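Local atomic coordinates of CELL WALL surface anchor family protein (Streptococcus pneumoniae, PDB entry 3ZGH), a protein that probably serves as a pneumococcal surface adhesin, its basic MSCRAMM-type domain binding keratin 10 on host cells. Residues 94-99 and 136-141; 86-91 and 155-160. One frame throughout, in Å; residues are numbered along the deposited sequence.

Overall arrangement
The two contacts lie side by side, their centres about 9 Å apart, and both tie successive parts of the 85-99 region to the large antiparallel sheet. In contact 2 the loop after strand 85-87 packs on strand 154-162 in the middle of that sheet, close to the centre of the chain; in contact 1 the chain just before and along strand 97-99 meets 136-138, one of the sheet's two edge strands. Trp138 links them: its NE1 lies 3.4 Å from OG of Ser89, and its ring meets that of Trp159 and touches Ser157. Met96 CE reaches within 3.6 Å of Asn88 O. The acetate, probably from crystallisation, is bonded to Ser169 and less certainly to Thr98 OG1, away from contact 2.

Contact 1: 94-99 and 136-141; sequences QTMLTL and YTWGNG. With ACT (acetate ion), chain D.
A classic beta bulge joins 94-99 to 136-141, with Met96 and Leu97 together facing Tyr136 at a single antiparallel bridge. Tyr136 O takes two amide protons, from Met96 N at 2.9 Å, slightly tilted from the carbonyl plane, and from Leu97 N at 3.2 Å, which lies in that plane. The return bond, Tyr136 N to Leu97 O, is 2.8 Å long and completes the hydrogen-bonded pair. Beside the bulge, Thr137 OG1 gives a weak bond to Gln94 O. The same threonine turns CG2 anti to its backbone N and presses it against Met96 CG at 3.4 Å, a tight carbon contact.

Met96 bends at both chi2 and chi3, which curls the thioether back over Trp138. Met96 SD sits above the Trp138 six-membered ring, 5.1 Å from the centroid and 22° off the normal, a rather distant Met-aromatic contact, while Met96 CE reaches Trp138 CH2 at 3.7 Å. Farther along the strand Leu99 CD1 meets Tyr136 CE2 at 3.6 Å, the two side chains crossing at about a right angle. Phe172 and Phe170 of strand 170-172 lie against Met96 and Leu99, respectively. The bulge therefore concentrates two donors on one carbonyl, joining the two backbones at this one bridge, while the Met96-Trp138 and Leu99-Tyr136 contacts, on the same side of the paired strands and at successive points along them, supply apolar packing.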
ATOM      1  N   GLN A  94      11.023  -0.311  -8.190  1.00 63.90           N
ATOM      2  CA  GLN A  94       9.851  -0.369  -9.048  1.00 60.46           C
ATOM      3  C   GLN A  94       8.940   0.828  -8.848  1.00 50.35           C
ATOM      4  O   GLN A  94       8.710   1.279  -7.723  1.00 45.55           O
ATOM      5  CB  GLN A  94       9.040  -1.659  -8.811  1.00 68.33           C
ATOM      6  CG  GLN A  94       8.191  -1.638  -7.553  1.00 70.67           C
ATOM      7  CD  GLN A  94       7.215  -2.808  -7.473  1.00 70.27           C
ATOM      8  OE1 GLN A  94       7.497  -3.915  -7.958  1.00 70.69           O
ATOM      9  NE2 GLN A  94       6.046  -2.562  -6.858  1.00 72.82           N
ATOM     10  N   THR A  95       8.410   1.321  -9.951  1.00 46.18           N
ATOM     11  CA  THR A  95       7.313   2.275  -9.897  1.00 43.01           C
ATOM     12  C   THR A  95       6.168   1.691  -9.089  1.00 39.72           C
ATOM     13  O   THR A  95       5.782   0.556  -9.317  1.00 41.27           O
ATOM     14  CB  THR A  95       6.836   2.593 -11.300  1.00 46.57           C
ATOM     15  OG1 THR A  95       7.933   3.135 -12.036  1.00 50.26           O
ATOM     16  CG2 THR A  95       5.678   3.609 -11.255  1.00 47.47           C
ATOM     17  N   MET A  96       5.626   2.449  -8.138  1.00 36.25           N
ATOM     18  CA  MET A  96       4.472   1.996  -7.367  1.00 36.19           C
ATOM     19  C   MET A  96       3.148   2.493  -7.955  1.00 32.72           C
ATOM     20  O   MET A  96       2.114   1.875  -7.746  1.00 30.40           O
ATOM     21  CB  MET A  96       4.516   2.534  -5.930  1.00 45.14           C
ATOM     22  CG  MET A  96       5.769   2.225  -5.151  1.00 55.99           C
ATOM     23  SD  MET A  96       5.800   0.614  -4.360  1.00 39.06           S
ATOM     24  CE  MET A  96       4.254   0.551  -3.408  1.00 35.58           C
ATOM     25  N   LEU A  97       3.174   3.652  -8.601  1.00 32.41           N
ATOM     26  CA  LEU A  97       1.933   4.363  -8.924  1.00 30.63           C
ATOM     27  C   LEU A  97       2.090   5.116 -10.245  1.00 31.66           C
ATOM     28  O   LEU A  97       3.058   5.835 -10.445  1.00 32.85           O
ATOM     29  CB  LEU A  97       1.588   5.323  -7.793  1.00 28.73           C
ATOM     30  CG  LEU A  97       0.318   6.172  -7.987  1.00 29.50           C
ATOM     31  CD1 LEU A  97      -0.926   5.329  -7.801  1.00 28.42           C
ATOM     32  CD2 LEU A  97       0.353   7.314  -7.002  1.00 31.34           C
ATOM     33  N   THR A  98       1.159   4.918 -11.165  1.00 32.13           N
ATOM     34  CA  THR A  98       1.138   5.743 -12.376  1.00 35.35           C
ATOM     35  C   THR A  98      -0.218   6.432 -12.353  1.00 34.46           C
ATOM     36  O   THR A  98      -1.190   5.885 -11.800  1.00 32.97           O
ATOM     37  CB  THR A  98       1.295   4.926 -13.662  1.00 40.09           C
ATOM     38  OG1 THR A  98       0.205   4.005 -13.765  1.00 42.40           O
ATOM     39  CG2 THR A  98       2.605   4.157 -13.660  1.00 41.85           C
ATOM     40  N   LEU A  99      -0.277   7.646 -12.895  1.00 35.89           N
ATOM     41  CA  LEU A  99      -1.459   8.496 -12.735  1.00 36.85           C
ATOM     42  C   LEU A  99      -1.932   9.004 -14.086  1.00 37.62           C
ATOM     43  O   LEU A  99      -1.116   9.357 -14.946  1.00 38.02           O
ATOM     44  CB  LEU A  99      -1.120   9.688 -11.844  1.00 39.32           C
ATOM     45  CG  LEU A  99      -0.772   9.349 -10.392  1.00 41.68           C
ATOM     46  CD1 LEU A  99      -0.461  10.629  -9.645  1.00 45.35           C
ATOM     47  CD2 LEU A  99      -1.922   8.592  -9.710  1.00 38.99           C
ATOM     48  N   TYR A 136       5.497   7.117 -10.154  1.00 40.43           N
ATOM     49  CA  TYR A 136       6.027   7.595  -8.883  1.00 38.86           C
ATOM     50  C   TYR A 136       6.454   6.430  -7.979  1.00 38.81           C
ATOM     51  O   TYR A 136       5.865   5.328  -8.029  1.00 37.68           O
ATOM     52  CB  TYR A 136       4.942   8.403  -8.139  1.00 36.99           C
ATOM     53  CG  TYR A 136       4.480   9.657  -8.840  1.00 41.28           C
ATOM     54  CD1 TYR A 136       5.060  10.890  -8.557  1.00 44.44           C
ATOM     55  CD2 TYR A 136       3.477   9.611  -9.786  1.00 42.89           C
ATOM     56  CE1 TYR A 136       4.668  12.044  -9.208  1.00 49.48           C
ATOM     57  CE2 TYR A 136       3.056  10.772 -10.446  1.00 48.63           C
ATOM     58  CZ  TYR A 136       3.661  11.981 -10.151  1.00 52.14           C
ATOM     59  OH  TYR A 136       3.252  13.134 -10.792  1.00 58.03           O
ATOM     60  N   THR A 137       7.441   6.684  -7.127  1.00 40.80           N
ATOM     61  CA  THR A 137       7.667   5.849  -5.943  1.00 46.99           C
ATOM     62  C   THR A 137       7.872   6.791  -4.771  1.00 44.16           C
ATOM     63  O   THR A 137       7.855   8.007  -4.940  1.00 43.76           O
ATOM     64  CB  THR A 137       8.938   4.976  -6.056  1.00 63.51           C
ATOM     65  OG1 THR A 137       9.119   4.545  -7.404  1.00 71.44           O
ATOM     66  CG2 THR A 137       8.841   3.751  -5.158  1.00 64.97           C
ATOM     67  N   TRP A 138       8.078   6.247  -3.582  1.00 43.82           N
ATOM     68  CA  TRP A 138       8.469   7.080  -2.469  1.00 45.66           C
ATOM     69  C   TRP A 138       9.633   6.480  -1.686  1.00 52.53           C
ATOM     70  O   TRP A 138       9.917   5.283  -1.791  1.00 50.02           O
ATOM     71  CB  TRP A 138       7.268   7.392  -1.579  1.00 42.31           C
ATOM     72  CG  TRP A 138       6.617   6.219  -0.851  1.00 42.25           C
ATOM     73  CD1 TRP A 138       6.965   5.709   0.376  1.00 42.97           C
ATOM     74  CD2 TRP A 138       5.478   5.459  -1.283  1.00 39.47           C
ATOM     75  NE1 TRP A 138       6.107   4.684   0.725  1.00 39.79           N
ATOM     76  CE2 TRP A 138       5.190   4.515  -0.286  1.00 38.83           C
ATOM     77  CE3 TRP A 138       4.668   5.498  -2.432  1.00 38.71           C
ATOM     78  CZ2 TRP A 138       4.144   3.606  -0.395  1.00 38.60           C
ATOM     79  CZ3 TRP A 138       3.631   4.604  -2.541  1.00 37.12           C
ATOM     80  CH2 TRP A 138       3.367   3.672  -1.533  1.00 37.90           C
ATOM     81  N   GLY A 139      10.324   7.343  -0.942  1.00 66.84           N
ATOM     82  CA  GLY A 139      11.480   6.957  -0.144  1.00 75.94           C
ATOM     83  C   GLY A 139      11.287   7.274   1.335  1.00 78.23           C
ATOM     84  O   GLY A 139      10.180   7.596   1.773  1.00 78.07           O
ATOM     85  N   ASN A 140      12.362   7.190   2.114  1.00 75.23           N
ATOM     86  CA  ASN A 140      12.216   7.180   3.563  1.00 72.70           C
ATOM     87  C   ASN A 140      11.089   6.202   3.899  1.00 61.83           C
ATOM     88  O   ASN A 140      10.176   6.527   4.670  1.00 53.10           O
ATOM     89  CB  ASN A 140      11.886   8.582   4.096  1.00 77.68           C
ATOM     90  CG  ASN A 140      13.117   9.489   4.186  1.00 82.77           C
ATOM     91  OD1 ASN A 140      14.242   9.018   4.363  1.00 86.81           O
ATOM     92  ND2 ASN A 140      12.896  10.799   4.080  1.00 83.21           N
ATOM     93  N   GLY A 141      11.153   5.013   3.293  1.00 66.17           N
ATOM     94  CA  GLY A 141      10.070   4.037   3.404  1.00 62.20           C
ATOM     95  C   GLY A 141      10.056   3.433   4.797  1.00 55.50           C
ATOM     96  O   GLY A 141      11.110   3.133   5.381  1.00 50.68           O
TER
HETATM   97  C   ACT D1382      -3.013   5.008 -16.143  1.00 73.81           C
HETATM   98  O   ACT D1382      -3.241   5.820 -17.075  1.00 77.50           O
HETATM   99  OXT ACT D1382      -2.081   5.321 -15.362  1.00 66.81           O
HETATM  100  CH3 ACT D1382      -3.814   3.736 -15.988  1.00 79.23           C

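Contact 2: 86-91 and 155-160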
ATOM      1  N   ILE A  86       9.839  -5.890   7.420  1.00 26.53           N
ATOM      2  CA  ILE A  86       9.500  -5.714   5.996  1.00 29.46           C
ATOM      3  C   ILE A  86       9.214  -4.252   5.613  1.00 29.60           C
ATOM      4  O   ILE A  86       8.759  -3.476   6.447  1.00 29.19           O
ATOM      5  CB  ILE A  86       8.269  -6.555   5.590  1.00 28.89           C
ATOM      6  CG1 ILE A  86       7.068  -6.213   6.463  1.00 29.19           C
ATOM      7  CG2 ILE A  86       8.577  -8.060   5.683  1.00 30.16           C
ATOM      8  CD1 ILE A  86       5.749  -6.746   5.903  1.00 28.61           C
ATOM      9  N   TYR A  87       9.506  -3.899   4.356  1.00 30.32           N
ATOM     10  CA  TYR A  87       9.081  -2.621   3.752  1.00 29.98           C
ATOM     11  C   TYR A  87       7.774  -2.826   2.985  1.00 30.47           C
ATOM     12  O   TYR A  87       7.507  -3.940   2.524  1.00 31.47           O
ATOM     13  CB  TYR A  87      10.116  -2.147   2.745  1.00 29.37           C
ATOM     14  CG  TYR A  87      11.462  -1.748   3.310  1.00 33.01           C
ATOM     15  CD1 TYR A  87      11.564  -0.819   4.340  1.00 34.08           C
ATOM     16  CD2 TYR A  87      12.636  -2.263   2.772  1.00 34.56           C
ATOM     17  CE1 TYR A  87      12.798  -0.419   4.818  1.00 36.30           C
ATOM     18  CE2 TYR A  87      13.865  -1.882   3.247  1.00 38.08           C
ATOM     19  CZ  TYR A  87      13.945  -0.965   4.275  1.00 39.28           C
ATOM     20  OH  TYR A  87      15.180  -0.582   4.742  1.00 43.87           O
ATOM     21  N   ASN A  88       6.963  -1.766   2.819  1.00 29.37           N
ATOM     22  CA  ASN A  88       5.789  -1.827   1.931  1.00 26.74           C
ATOM     23  C   ASN A  88       6.013  -1.011   0.637  1.00 29.00           C
ATOM     24  O   ASN A  88       5.082  -0.787  -0.134  1.00 30.05           O
ATOM     25  CB  ASN A  88       4.529  -1.320   2.640  1.00 27.09           C
ATOM     26  CG  ASN A  88       4.565   0.190   2.917  1.00 29.17           C
ATOM     27  OD1 ASN A  88       5.649   0.818   2.899  1.00 30.79           O
ATOM     28  ND2 ASN A  88       3.391   0.763   3.236  1.00 27.02           N
ATOM     29  N   SER A  89       7.236  -0.547   0.397  1.00 32.00           N
ATOM     30  CA  SER A  89       7.484   0.206  -0.823  1.00 35.60           C
ATOM     31  C   SER A  89       8.836  -0.146  -1.382  1.00 37.81           C
ATOM     32  O   SER A  89       9.752  -0.431  -0.625  1.00 35.97           O
ATOM     33  CB  SER A  89       7.400   1.713  -0.578  1.00 39.52           C
ATOM     34  OG  SER A  89       8.281   2.085   0.456  1.00 43.73           O
ATOM     35  N   GLY A  90       8.957  -0.155  -2.702  1.00 43.73           N
ATOM     36  CA  GLY A  90      10.257  -0.400  -3.315  1.00 51.78           C
ATOM     37  C   GLY A  90      11.134   0.848  -3.391  1.00 61.14           C
ATOM     38  O   GLY A  90      10.704   1.954  -3.088  1.00 64.85           O
ATOM     39  N   THR A  91      12.387   0.690  -3.781  1.00 63.17           N
ATOM     40  CA  THR A  91      13.201   1.866  -4.072  1.00 68.59           C
ATOM     41  C   THR A  91      12.780   2.438  -5.432  1.00 59.25           C
ATOM     42  O   THR A  91      11.608   2.431  -5.809  1.00 44.90           O
ATOM     43  CB  THR A  91      14.677   1.487  -4.139  1.00 86.03           C
ATOM     44  OG1 THR A  91      14.904   0.633  -5.270  1.00 86.99           O
ATOM     45  CG2 THR A  91      15.104   0.770  -2.859  1.00 98.54           C
ATOM     46  N   LEU A 155       1.255  -2.441   8.067  1.00 24.56           N
ATOM     47  CA  LEU A 155       2.065  -1.289   7.725  1.00 25.35           C
ATOM     48  C   LEU A 155       1.293  -0.529   6.649  1.00 25.25           C
ATOM     49  O   LEU A 155       1.046  -1.065   5.541  1.00 23.70           O
ATOM     50  CB  LEU A 155       3.408  -1.766   7.185  1.00 26.59           C
ATOM     51  CG  LEU A 155       4.398  -0.686   6.751  1.00 31.05           C
ATOM     52  CD1 LEU A 155       4.679   0.284   7.874  1.00 35.45           C
ATOM     53  CD2 LEU A 155       5.686  -1.349   6.277  1.00 31.31           C
ATOM     54  N   THR A 156       0.912   0.710   6.976  1.00 27.06           N
ATOM     55  CA  THR A 156      -0.075   1.456   6.193  1.00 26.61           C
ATOM     56  C   THR A 156       0.515   2.784   5.733  1.00 27.65           C
ATOM     57  O   THR A 156       1.233   3.469   6.506  1.00 29.80           O
ATOM     58  CB  THR A 156      -1.355   1.694   7.030  1.00 26.88           C
ATOM     59  OG1 THR A 156      -1.966   0.429   7.378  1.00 27.50           O
ATOM     60  CG2 THR A 156      -2.381   2.571   6.278  1.00 26.34           C
ATOM     61  N   SER A 157       0.260   3.129   4.463  1.00 25.10           N
ATOM     62  CA  SER A 157       0.696   4.377   3.881  1.00 25.33           C
ATOM     63  C   SER A 157      -0.538   5.022   3.255  1.00 25.26           C
ATOM     64  O   SER A 157      -1.413   4.299   2.705  1.00 25.54           O
ATOM     65  CB  SER A 157       1.752   4.111   2.806  1.00 27.98           C
ATOM     66  OG  SER A 157       2.972   3.561   3.345  1.00 31.69           O
ATOM     67  N   SER A 158      -0.659   6.352   3.339  1.00 26.62           N
ATOM     68  CA  SER A 158      -1.808   7.007   2.698  1.00 26.80           C
ATOM     69  C   SER A 158      -1.363   8.317   2.094  1.00 27.12           C
ATOM     70  O   SER A 158      -0.403   8.950   2.579  1.00 28.08           O
ATOM     71  CB  SER A 158      -2.955   7.269   3.682  1.00 28.83           C
ATOM     72  OG  SER A 158      -2.490   8.132   4.721  1.00 35.23           O
ATOM     73  N   TRP A 159      -2.059   8.727   1.027  1.00 25.39           N
ATOM     74  CA  TRP A 159      -1.732   9.976   0.320  1.00 25.41           C
ATOM     75  C   TRP A 159      -2.981  10.397  -0.452  1.00 25.46           C
ATOM     76  O   TRP A 159      -3.914   9.583  -0.626  1.00 24.81           O
ATOM     77  CB  TRP A 159      -0.539   9.793  -0.622  1.00 26.45           C
ATOM     78  CG  TRP A 159      -0.741   8.795  -1.734  1.00 26.82           C
ATOM     79  CD1 TRP A 159      -1.130   9.060  -3.046  1.00 28.46           C
ATOM     80  CD2 TRP A 159      -0.569   7.384  -1.655  1.00 26.88           C
ATOM     81  NE1 TRP A 159      -1.241   7.882  -3.757  1.00 27.65           N
ATOM     82  CE2 TRP A 159      -0.898   6.840  -2.928  1.00 27.12           C
ATOM     83  CE3 TRP A 159      -0.206   6.513  -0.618  1.00 26.35           C
ATOM     84  CZ2 TRP A 159      -0.846   5.480  -3.195  1.00 27.28           C
ATOM     85  CZ3 TRP A 159      -0.156   5.144  -0.891  1.00 27.01           C
ATOM     86  CH2 TRP A 159      -0.471   4.647  -2.173  1.00 27.92           C
ATOM     87  N   THR A 160      -3.001  11.647  -0.890  1.00 26.42           N
ATOM     88  CA  THR A 160      -4.067  12.132  -1.730  1.00 26.81           C
ATOM     89  C   THR A 160      -3.498  12.580  -3.066  1.00 26.83           C
ATOM     90  O   THR A 160      -2.288  12.868  -3.195  1.00 28.17           O
ATOM     91  CB  THR A 160      -4.789  13.315  -1.069  1.00 27.91           C
ATOM     92  OG1 THR A 160      -3.839  14.342  -0.822  1.00 29.04           O
ATOM     93  CG2 THR A 160      -5.448  12.888   0.268  1.00 26.90           C
TER
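Asn88 and Leu155 meet with their side chains at about a right angle, the asparagine coming from the loop after strand 85-87 and the leucine from the large sheet. Leu155 CD2 does most of the touching: it rests 3.7 Å from Asn88 N and 3.8 Å from Asn88 CB, and it also approaches Ile86 O at 3.7 Å. The leucine CG, anti to the backbone N, is carried toward the loop, and the second torsion turns CD2 onto the backbone of 86-88. Leu155 CG and CD2 lie over one face of the Asn88 amide, leaving the amide plane to the hydrogen bond.

The amide itself is committed to Ser157. Asn88 holds CG between its backbone N and carbonyl carbon (chi1 69°), and from there ND2 donates to Ser157 OG over 2.8 Å. The bond is nearly straight, 160° at the hydrogen, and the hydroxyl oxygen lies close to the amide plane, 10° out of it. This good in-plane geometry should restrain rotation of the amide. Ser157 OG accepts from Asn88 and donates to Asn111 OD1 of strand 109-114, so both its roles are used. Asn88 O is in turn bonded to Tyr62 OH, and Val64 of strand 57-65 packs on the asparagine side chain.

Here the loop leaving a short three-stranded sheet packs on the face of the large antiparallel sheet that carries Leu155 and Ser157, at its central strand. In this mostly beta, MSCRAMM-type domain the two layers are joined by apolar contacts and a buried side-chain bond from Asn88 to Ser157, continued to Asn111.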